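Local coordinates for protein fatty acid synthase 1, isoform A (Drosophila melanogaster, PDB 6FN6) that probably makes long-chain saturated fatty acids from acetyl-CoA and malonyl-CoA with NADPH, its dehydratase, enoylreductase and ketoreductase region being the part in this structure, at residues 303-313 and 370-380; 402-413 and 434-444. All blocks are in the same frame, centred on the assembly; numbering follows the deposited sequence.

Overall arrangement
Interactions 1 and 2 occupy consecutive parts of one mixed sheet, with centres about 15 Å apart. Strand 374-380 of interaction 1 lies beside strand 402-409 of interaction 2, and probable hydrogen bonds join them: Val377 O to Ile405 N and His375 O to Phe403 N, both 2.9 Å. From 359-362 the strands run 334-341, 303-309, 374-380, 402-409, 438-445 and 426-433, with 438-445 antiparallel to its neighbours. This order is that of class I methyltransferases, consistent with the pseudo-methyltransferase domain of animal fatty acid synthases. Interaction 1 is a parallel pairing and interaction 2 the antiparallel one. Both lie away from the predicted dehydratase active-site residues His24 and Asp175.

Interaction 1: 303-313 and 370-380; sequences KLKGVELANGR and VEQNCHFVFGI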
loop_
_atom_site.group_PDB
_atom_site.type_symbol
_atom_site.label_atom_id
_atom_site.label_comp_id
_atom_site.label_asym_id
_atom_site.label_seq_id
_atom_site.Cartn_x
_atom_site.Cartn_y
_atom_site.Cartn_z
ATOM N N LYS A 303 0.568 28.641 63.626
ATOM C CA LYS A 303 1.642 27.677 63.847
ATOM C C LYS A 303 1.446 26.944 65.170
ATOM O O LYS A 303 1.101 27.551 66.185
ATOM C CB LYS A 303 3.009 28.368 63.842
ATOM C CG LYS A 303 3.694 28.442 62.484
ATOM C CD LYS A 303 3.246 29.650 61.680
ATOM C CE LYS A 303 4.001 29.748 60.359
ATOM N NZ LYS A 303 3.631 30.965 59.584
ATOM N N LEU A 304 1.663 25.632 65.144
ATOM C CA LEU A 304 1.516 24.796 66.332
ATOM C C LEU A 304 2.850 24.159 66.725
ATOM O O LEU A 304 3.411 23.359 65.975
ATOM C CB LEU A 304 0.468 23.712 66.090
ATOM C CG LEU A 304 -0.217 23.170 67.345
ATOM C CD1 LEU A 304 -1.160 24.211 67.924
ATOM C CD2 LEU A 304 -0.959 21.879 67.039
ATOM N N LYS A 305 3.353 24.521 67.902
ATOM C CA LYS A 305 4.656 24.050 68.370
ATOM C C LYS A 305 4.515 22.862 69.320
ATOM O O LYS A 305 3.681 22.876 70.222
ATOM C CB LYS A 305 5.409 25.186 69.064
ATOM C CG LYS A 305 6.879 24.892 69.332
ATOM C CD LYS A 305 7.560 26.078 69.999
ATOM C CE LYS A 305 9.070 25.910 70.050
ATOM N NZ LYS A 305 9.709 26.931 70.928
ATOM N N GLY A 306 5.335 21.836 69.109
ATOM C CA GLY A 306 5.327 20.666 69.970
ATOM C C GLY A 306 6.652 19.927 69.992
ATOM O O GLY A 306 7.504 20.141 69.131
ATOM N N VAL A 307 6.835 19.065 70.988
ATOM C CA VAL A 307 8.054 18.272 71.102
ATOM C C VAL A 307 7.724 16.854 71.557
ATOM O O VAL A 307 6.654 16.606 72.112
ATOM C CB VAL A 307 9.060 18.929 72.071
ATOM C CG1 VAL A 307 9.455 20.312 71.576
ATOM C CG2 VAL A 307 8.483 19.011 73.478
ATOM N N GLU A 308 8.651 15.929 71.320
ATOM C CA GLU A 308 8.503 14.555 71.787
ATOM C C GLU A 308 9.732 14.110 72.568
ATOM O O GLU A 308 10.841 14.071 72.035
ATOM C CB GLU A 308 8.259 13.601 70.614
ATOM C CG GLU A 308 8.516 12.133 70.951
ATOM C CD GLU A 308 8.051 11.184 69.863
ATOM O OE1 GLU A 308 8.008 11.597 68.684
ATOM O OE2 GLU A 308 7.727 10.020 70.184
ATOM N N LEU A 309 9.522 13.779 73.837
ATOM C CA LEU A 309 10.586 13.270 74.692
ATOM C C LEU A 309 10.890 11.817 74.327
ATOM O O LEU A 309 9.997 10.969 74.330
ATOM C CB LEU A 309 10.187 13.395 76.161
ATOM C CG LEU A 309 9.798 14.814 76.591
ATOM C CD1 LEU A 309 9.266 14.824 78.013
ATOM C CD2 LEU A 309 10.974 15.775 76.453
ATOM N N ALA A 310 12.153 11.540 74.013
ATOM C CA ALA A 310 12.556 10.234 73.493
ATOM C C ALA A 310 13.716 9.612 74.272
ATOM O O ALA A 310 14.654 9.088 73.674
ATOM C CB ALA A 310 12.928 10.358 72.021
ATOM N N ASN A 311 13.655 9.664 75.599
ATOM C CA ASN A 311 14.711 9.082 76.424
ATOM C C ASN A 311 14.460 7.602 76.695
ATOM O O ASN A 311 13.441 7.233 77.277
ATOM C CB ASN A 311 14.823 9.829 77.755
ATOM C CG ASN A 311 15.434 11.205 77.604
ATOM O OD1 ASN A 311 16.122 11.487 76.623
ATOM N ND2 ASN A 311 15.188 12.071 78.581
ATOM N N GLY A 312 15.396 6.756 76.271
ATOM C CA GLY A 312 15.277 5.323 76.480
ATOM C C GLY A 312 14.301 4.660 75.532
ATOM O O GLY A 312 13.610 3.709 75.900
ATOM N N ARG A 313 14.241 5.165 74.304
ATOM C CA ARG A 313 13.314 4.645 73.304
ATOM C C ARG A 313 13.984 4.423 71.945
ATOM O O ARG A 313 14.970 5.073 71.608
ATOM C CB ARG A 313 12.125 5.600 73.164
ATOM C CG ARG A 313 11.256 5.678 74.409
ATOM C CD ARG A 313 10.318 6.865 74.352
ATOM N NE ARG A 313 9.397 6.790 73.220
ATOM C CZ ARG A 313 8.799 7.841 72.669
ATOM N NH1 ARG A 313 9.018 9.061 73.142
ATOM N NH2 ARG A 313 7.979 7.675 71.640
ATOM N N VAL A 370 13.181 21.814 77.995
ATOM C CA VAL A 370 13.566 21.348 76.670
ATOM C C VAL A 370 13.387 22.470 75.647
ATOM O O VAL A 370 14.203 22.627 74.739
ATOM C CB VAL A 370 12.761 20.092 76.269
ATOM C CG1 VAL A 370 13.046 18.954 77.238
ATOM C CG2 VAL A 370 11.263 20.390 76.226
ATOM N N GLU A 371 12.317 23.246 75.797
ATOM C CA GLU A 371 12.038 24.357 74.894
ATOM C C GLU A 371 11.007 25.298 75.513
ATOM O O GLU A 371 10.311 24.924 76.451
ATOM C CB GLU A 371 11.555 23.849 73.536
ATOM C CG GLU A 371 11.514 24.932 72.469
ATOM C CD GLU A 371 11.919 24.433 71.100
ATOM O OE1 GLU A 371 11.897 23.205 70.876
ATOM O OE2 GLU A 371 12.264 25.273 70.243
ATOM N N GLN A 372 10.915 26.516 74.986
ATOM C CA GLN A 372 10.012 27.524 75.539
ATOM C C GLN A 372 8.737 27.697 74.710
ATOM O O GLN A 372 8.760 27.636 73.480
ATOM C CB GLN A 372 10.739 28.868 75.673
ATOM C CG GLN A 372 11.405 29.373 74.402
ATOM C CD GLN A 372 12.059 30.729 74.596
ATOM O OE1 GLN A 372 12.568 31.035 75.675
ATOM N NE2 GLN A 372 12.049 31.549 73.550
ATOM N N ASN A 373 7.627 27.915 75.410
ATOM C CA ASN A 373 6.328 28.189 74.795
ATOM C C ASN A 373 5.914 27.182 73.725
ATOM O O ASN A 373 5.760 27.534 72.554
ATOM C CB ASN A 373 6.331 29.586 74.178
ATOM C CG ASN A 373 6.552 30.672 75.207
ATOM O OD1 ASN A 373 5.672 30.963 76.018
ATOM N ND2 ASN A 373 7.732 31.284 75.179
ATOM N N CYS A 374 5.728 25.933 74.135
ATOM C CA CYS A 374 5.195 24.904 73.250
ATOM C C CYS A 374 3.683 24.806 73.428
ATOM O O CYS A 374 3.155 25.151 74.483
ATOM C CB CYS A 374 5.850 23.553 73.536
ATOM S SG CYS A 374 7.623 23.511 73.225
ATOM N N HIS A 375 2.985 24.324 72.405
ATOM C CA HIS A 375 1.554 24.076 72.523
ATOM C C HIS A 375 1.305 22.736 73.208
ATOM O O HIS A 375 0.280 22.547 73.863
ATOM C CB HIS A 375 0.872 24.100 71.153
ATOM C CG HIS A 375 0.645 25.477 70.614
ATOM N ND1 HIS A 375 1.617 26.186 69.943
ATOM C CD2 HIS A 375 -0.449 26.274 70.642
ATOM C CE1 HIS A 375 1.134 27.361 69.582
ATOM N NE2 HIS A 375 -0.119 27.441 69.996
ATOM N N PHE A 376 2.240 21.803 73.051
ATOM C CA PHE A 376 2.131 20.515 73.720
ATOM C C PHE A 376 3.482 19.832 73.885
ATOM O O PHE A 376 4.456 20.177 73.218
ATOM C CB PHE A 376 1.173 19.593 72.959
ATOM C CG PHE A 376 1.684 19.149 71.613
ATOM C CD1 PHE A 376 2.546 18.070 71.502
ATOM C CD2 PHE A 376 1.287 19.802 70.458
ATOM C CE1 PHE A 376 3.013 17.659 70.267
ATOM C CE2 PHE A 376 1.750 19.396 69.218
ATOM C CZ PHE A 376 2.611 18.321 69.123
ATOM N N VAL A 377 3.519 18.863 74.793
ATOM C CA VAL A 377 4.688 18.022 74.998
ATOM C C VAL A 377 4.207 16.581 75.081
ATOM O O VAL A 377 3.335 16.259 75.888
ATOM C CB VAL A 377 5.470 18.424 76.264
ATOM C CG1 VAL A 377 6.631 17.465 76.507
ATOM C CG2 VAL A 377 5.980 19.846 76.143
ATOM N N PHE A 378 4.767 15.721 74.239
ATOM C CA PHE A 378 4.436 14.305 74.280
ATOM C C PHE A 378 5.503 13.530 75.043
ATOM O O PHE A 378 6.695 13.809 74.917
ATOM C CB PHE A 378 4.282 13.735 72.870
ATOM C CG PHE A 378 3.977 12.265 72.848
ATOM C CD1 PHE A 378 2.679 11.810 73.011
ATOM C CD2 PHE A 378 4.991 11.335 72.674
ATOM C CE1 PHE A 378 2.398 10.457 72.997
ATOM C CE2 PHE A 378 4.716 9.982 72.658
ATOM C CZ PHE A 378 3.417 9.542 72.820
ATOM N N GLY A 379 5.064 12.563 75.842
ATOM C CA GLY A 379 5.974 11.739 76.617
ATOM C C GLY A 379 5.351 10.416 77.013
ATOM O O GLY A 379 4.128 10.296 77.091
ATOM N N ILE A 380 6.192 9.417 77.257
ATOM C CA ILE A 380 5.720 8.106 77.678
ATOM C C ILE A 380 6.293 7.792 79.052
ATOM O O ILE A 380 7.494 7.927 79.278
ATOM C CB ILE A 380 6.097 7.010 76.655
ATOM C CG1 ILE A 380 5.572 7.384 75.262
ATOM C CG2 ILE A 380 5.559 5.648 77.109
ATOM C CD1 ILE A 380 5.829 6.346 74.188
#
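Val370 meets the 303-309 strand with both methyl groups, CG1 against Leu309 CD2 (3.9 Å) and CG2 against Val307 CG2. Glu371 OE2 forms a salt bridge with Lys305 NZ (3.1 Å), though the hydrogen bond within it is weak, and also pairs with Arg359. Lys305 NZ donates to Gln372 O as well (2.8 Å), reached by an extended chain with CG anti to N (chi1 -168°). Cys374 SG rests on Val307 CG1. At the corner of the chain His375 is held twice: its N donates to Lys305 O (2.7 Å), while its ND1 accepts from Lys305 N (3.2 Å) on a nearly straight line but well out of the ring plane. Leu304 CD1 lies over one face of this imidazole, toward its rim. Phe376 lays its ring flat under Gly306, whose CA stands over the centroid at 3.7 Å. Val377 runs alongside Val307. At Phe378 two nearly straight bonds make the parallel pairing, N to Val307 O and O from Leu309 N, both 3.0 Å. Ile380 CD1 lies over one guanidinium face of Arg313, toward its rim; Arg313 is salt-bridged to Glu308. These adjacent strands belong to a class I methyltransferase-like sheet, consistent with the pseudo-methyltransferase domain, and helix 279-296 packs on their Phe376 and Phe378 face. Since ND1 serves as acceptor, a neutral His375 would probably carry its proton on NE2.

Interaction 2: 402-413 and 434-444; sequences GFLILEETLPTY and LGATRVLVLAR
Leu404, Leu406 and Glu408 form antiparallel hydrogen-bonded pairs with Ala443, Val441 and Val439, each closed by two backbone bonds; Leu406 N to Val441 O and Val441 N to Leu406 O are both 2.8 Å. In the non-hydrogen-bonded pairs between them, Ile405 faces Leu442 and Glu407 faces Leu440; Ile405 divides its branches, CG1 touching Leu442 CD1 and CG2 touching Leu440 CD1 (each 3.8 Å). Phe403 CZ lies over one face of the Arg444 guanidinium, toward its rim and 3.3 Å from Arg444 CZ, the two planes 23° apart. Past the other end, Leu410 N, at the start of the helix, donates to Thr437 O (2.8 Å) from well above the carbonyl plane. Tyr413, its CG swung anti to the backbone N (chi1 173°), turns a ring face onto Val441 CG2, 3.8 Å from the centroid.

Outer partners fix the polar ends. Arg444 donates to Lys538 O and Asn401 O, which would hold the guanidinium with one face against Phe403 CZ, and Tyr413 OH bonds Glu431. Glu407 pairs with Arg283; its link to Arg438 is long and purely electrostatic. Strand 438-445, antiparallel to both neighbours, 402-409 and 426-433, is the reversed strand of the class I methyltransferase order, consistent with a pseudo-methyltransferase domain. Helix 279-296 packs on the Ile405 and Leu440 face, the start of helix 410-423 on the Val441 face, and strand 374-380 borders 402-409 across from 438-445.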
loop_
_atom_site.group_PDB
_atom_site.type_symbol
_atom_site.label_atom_id
_atom_site.label_comp_id
_atom_site.label_asym_id
_atom_site.label_seq_id
_atom_site.Cartn_x
_atom_site.Cartn_y
_atom_site.Cartn_z
ATOM N N GLY A 402 -0.917 25.578 77.523
ATOM C CA GLY A 402 -0.447 24.443 76.752
ATOM C C GLY A 402 -0.937 23.116 77.299
ATOM O O GLY A 402 -1.516 23.060 78.384
ATOM N N PHE A 403 -0.706 22.044 76.548
ATOM C CA PHE A 403 -1.177 20.720 76.942
ATOM C C PHE A 403 -0.026 19.752 77.200
ATOM O O PHE A 403 1.121 20.022 76.845
ATOM C CB PHE A 403 -2.096 20.143 75.867
ATOM C CG PHE A 403 -3.411 20.859 75.745
ATOM C CD1 PHE A 403 -3.529 21.990 74.953
ATOM C CD2 PHE A 403 -4.528 20.406 76.426
ATOM C CE1 PHE A 403 -4.736 22.650 74.836
ATOM C CE2 PHE A 403 -5.737 21.063 76.315
ATOM C CZ PHE A 403 -5.842 22.187 75.519
ATOM N N LEU A 404 -0.343 18.633 77.843
ATOM C CA LEU A 404 0.597 17.530 77.986
ATOM C C LEU A 404 -0.039 16.250 77.458
ATOM O O LEU A 404 -1.087 15.824 77.943
ATOM C CB LEU A 404 1.010 17.335 79.446
ATOM C CG LEU A 404 1.764 18.460 80.154
ATOM C CD1 LEU A 404 2.010 18.070 81.600
ATOM C CD2 LEU A 404 3.074 18.777 79.455
ATOM N N ILE A 405 0.590 15.643 76.459
ATOM C CA ILE A 405 0.133 14.362 75.943
ATOM C C ILE A 405 0.997 13.282 76.579
ATOM O O ILE A 405 2.155 13.102 76.206
ATOM C CB ILE A 405 0.198 14.297 74.405
ATOM C CG1 ILE A 405 -0.460 15.535 73.784
ATOM C CG2 ILE A 405 -0.489 13.034 73.910
ATOM C CD1 ILE A 405 -0.311 15.620 72.279
ATOM N N LEU A 406 0.434 12.572 77.550
ATOM C CA LEU A 406 1.195 11.587 78.307
ATOM C C LEU A 406 0.623 10.183 78.134
ATOM O O LEU A 406 -0.508 9.909 78.535
ATOM C CB LEU A 406 1.216 11.962 79.790
ATOM C CG LEU A 406 1.672 13.389 80.111
ATOM C CD1 LEU A 406 1.501 13.686 81.589
ATOM C CD2 LEU A 406 3.116 13.612 79.686
ATOM N N GLU A 407 1.407 9.300 77.525
ATOM C CA GLU A 407 1.045 7.893 77.440
ATOM C C GLU A 407 1.573 7.202 78.687
ATOM O O GLU A 407 2.768 7.255 78.979
ATOM C CB GLU A 407 1.603 7.246 76.168
ATOM C CG GLU A 407 1.475 5.726 76.128
ATOM C CD GLU A 407 1.842 5.128 74.775
ATOM O OE1 GLU A 407 1.808 5.861 73.763
ATOM O OE2 GLU A 407 2.168 3.922 74.726
ATOM N N GLU A 408 0.678 6.557 79.424
ATOM C CA GLU A 408 1.037 5.941 80.693
ATOM C C GLU A 408 0.514 4.515 80.777
ATOM O O GLU A 408 -0.358 4.119 80.005
ATOM C CB GLU A 408 0.474 6.761 81.861
ATOM C CG GLU A 408 0.943 8.206 81.904
ATOM C CD GLU A 408 2.389 8.342 82.328
ATOM O OE1 GLU A 408 2.878 7.466 83.071
ATOM O OE2 GLU A 408 3.037 9.327 81.916
ATOM N N THR A 409 1.066 3.743 81.707
ATOM C CA THR A 409 0.510 2.435 82.021
ATOM C C THR A 409 -0.661 2.642 82.974
ATOM O O THR A 409 -0.569 3.418 83.924
ATOM C CB THR A 409 1.553 1.498 82.658
ATOM O OG1 THR A 409 1.963 2.022 83.927
ATOM C CG2 THR A 409 2.768 1.361 81.754
ATOM N N LEU A 410 -1.762 1.945 82.715
ATOM C CA LEU A 410 -2.998 2.152 83.463
ATOM C C LEU A 410 -2.848 1.920 84.970
ATOM O O LEU A 410 -3.269 2.760 85.765
ATOM C CB LEU A 410 -4.103 1.247 82.913
ATOM C CG LEU A 410 -5.502 1.446 83.507
ATOM C CD1 LEU A 410 -5.947 2.903 83.447
ATOM C CD2 LEU A 410 -6.505 0.563 82.788
ATOM N N PRO A 411 -2.252 0.784 85.373
ATOM C CA PRO A 411 -2.150 0.571 86.822
ATOM C C PRO A 411 -1.411 1.698 87.537
ATOM O O PRO A 411 -1.886 2.178 88.563
ATOM C CB PRO A 411 -1.384 -0.755 86.934
ATOM C CG PRO A 411 -0.763 -0.971 85.603
ATOM C CD PRO A 411 -1.691 -0.349 84.620
ATOM N N THR A 412 -0.270 2.116 86.998
ATOM C CA THR A 412 0.521 3.174 87.615
ATOM C C THR A 412 -0.215 4.509 87.581
ATOM O O THR A 412 -0.256 5.228 88.580
ATOM C CB THR A 412 1.888 3.343 86.924
ATOM O OG1 THR A 412 1.694 3.636 85.533
ATOM C CG2 THR A 412 2.720 2.081 87.069
ATOM N N TYR A 413 -0.794 4.838 86.432
ATOM C CA TYR A 413 -1.481 6.111 86.272
ATOM C C TYR A 413 -2.590 6.269 87.311
ATOM O O TYR A 413 -2.874 7.376 87.772
ATOM C CB TYR A 413 -2.067 6.242 84.866
ATOM C CG TYR A 413 -2.924 7.473 84.698
ATOM C CD1 TYR A 413 -2.367 8.743 84.771
ATOM C CD2 TYR A 413 -4.292 7.369 84.484
ATOM C CE1 TYR A 413 -3.146 9.875 84.628
ATOM C CE2 TYR A 413 -5.079 8.497 84.340
ATOM C CZ TYR A 413 -4.500 9.746 84.413
ATOM O OH TYR A 413 -5.279 10.870 84.270
ATOM N N LEU A 434 -5.659 2.819 75.797
ATOM C CA LEU A 434 -4.844 2.246 74.737
ATOM C C LEU A 434 -4.802 0.749 74.991
ATOM O O LEU A 434 -3.764 0.184 75.338
ATOM C CB LEU A 434 -3.439 2.853 74.728
ATOM C CG LEU A 434 -3.382 4.358 74.452
ATOM C CD1 LEU A 434 -1.971 4.898 74.620
ATOM C CD2 LEU A 434 -3.905 4.662 73.055
ATOM N N GLY A 435 -5.959 0.118 74.822
ATOM C CA GLY A 435 -6.146 -1.249 75.255
ATOM C C GLY A 435 -6.329 -1.207 76.753
ATOM O O GLY A 435 -6.835 -0.224 77.292
ATOM N N ALA A 436 -5.926 -2.271 77.430
ATOM C CA ALA A 436 -5.882 -2.260 78.881
ATOM C C ALA A 436 -4.420 -2.120 79.271
ATOM O O ALA A 436 -3.535 -2.302 78.437
ATOM C CB ALA A 436 -6.495 -3.516 79.462
ATOM N N THR A 437 -4.163 -1.780 80.527
ATOM C CA THR A 437 -2.800 -1.569 81.016
ATOM C C THR A 437 -2.140 -0.305 80.461
ATOM O O THR A 437 -1.016 0.016 80.846
ATOM C CB THR A 437 -1.868 -2.772 80.702
ATOM O OG1 THR A 437 -1.950 -3.127 79.316
ATOM C CG2 THR A 437 -2.234 -3.974 81.565
ATOM N N ARG A 438 -2.810 0.406 79.557
ATOM C CA ARG A 438 -2.253 1.657 79.035
ATOM C C ARG A 438 -3.349 2.675 78.736
ATOM O O ARG A 438 -4.491 2.315 78.447
ATOM C CB ARG A 438 -1.419 1.408 77.778
ATOM C CG ARG A 438 -0.054 0.801 78.052
ATOM C CD ARG A 438 0.922 1.084 76.921
ATOM N NE ARG A 438 2.293 0.745 77.295
ATOM C CZ ARG A 438 3.151 1.583 77.872
ATOM N NH1 ARG A 438 2.791 2.827 78.159
ATOM N NH2 ARG A 438 4.377 1.173 78.170
ATOM N N VAL A 439 -2.983 3.951 78.814
ATOM C CA VAL A 439 -3.930 5.042 78.625
ATOM C C VAL A 439 -3.228 6.282 78.076
ATOM O O VAL A 439 -2.083 6.562 78.431
ATOM C CB VAL A 439 -4.661 5.368 79.954
ATOM C CG1 VAL A 439 -3.663 5.785 81.030
ATOM C CG2 VAL A 439 -5.715 6.449 79.740
ATOM N N LEU A 440 -3.914 7.018 77.208
ATOM C CA LEU A 440 -3.400 8.297 76.729
ATOM C C LEU A 440 -4.084 9.429 77.494
ATOM O O LEU A 440 -5.311 9.547 77.484
ATOM C CB LEU A 440 -3.621 8.450 75.223
ATOM C CG LEU A 440 -2.908 9.627 74.546
ATOM C CD1 LEU A 440 -1.391 9.451 74.588
ATOM C CD2 LEU A 440 -3.383 9.803 73.108
ATOM N N VAL A 441 -3.284 10.252 78.166
ATOM C CA VAL A 441 -3.814 11.313 79.011
ATOM C C VAL A 441 -3.456 12.680 78.444
ATOM O O VAL A 441 -2.287 12.978 78.198
ATOM C CB VAL A 441 -3.294 11.174 80.458
ATOM C CG1 VAL A 441 -3.925 12.225 81.358
ATOM C CG2 VAL A 441 -3.570 9.777 80.997
ATOM N N LEU A 442 -4.472 13.512 78.248
ATOM C CA LEU A 442 -4.262 14.898 77.856
ATOM C C LEU A 442 -4.467 15.798 79.076
ATOM O O LEU A 442 -5.564 15.856 79.635
ATOM C CB LEU A 442 -5.214 15.287 76.722
ATOM C CG LEU A 442 -4.988 16.664 76.091
ATOM C CD1 LEU A 442 -3.650 16.734 75.372
ATOM C CD2 LEU A 442 -6.118 17.007 75.137
ATOM N N ALA A 443 -3.411 16.500 79.479
ATOM C CA ALA A 443 -3.446 17.298 80.701
ATOM C C ALA A 443 -3.265 18.781 80.405
ATOM O O ALA A 443 -2.686 19.159 79.386
ATOM C CB ALA A 443 -2.377 16.823 81.669
ATOM N N ARG A 444 -3.757 19.611 81.321
ATOM C CA ARG A 444 -3.752 21.060 81.162
ATOM C C ARG A 444 -3.939 21.718 82.529
ATOM O O ARG A 444 -4.554 21.128 83.418
ATOM C CB ARG A 444 -4.872 21.491 80.210
ATOM C CG ARG A 444 -4.782 22.919 79.701
ATOM C CD ARG A 444 -6.091 23.331 79.034
ATOM N NE ARG A 444 -5.912 24.327 77.979
ATOM C CZ ARG A 444 -6.906 24.840 77.259
ATOM N NH1 ARG A 444 -8.159 24.470 77.494
ATOM N NH2 ARG A 444 -6.653 25.736 76.314
#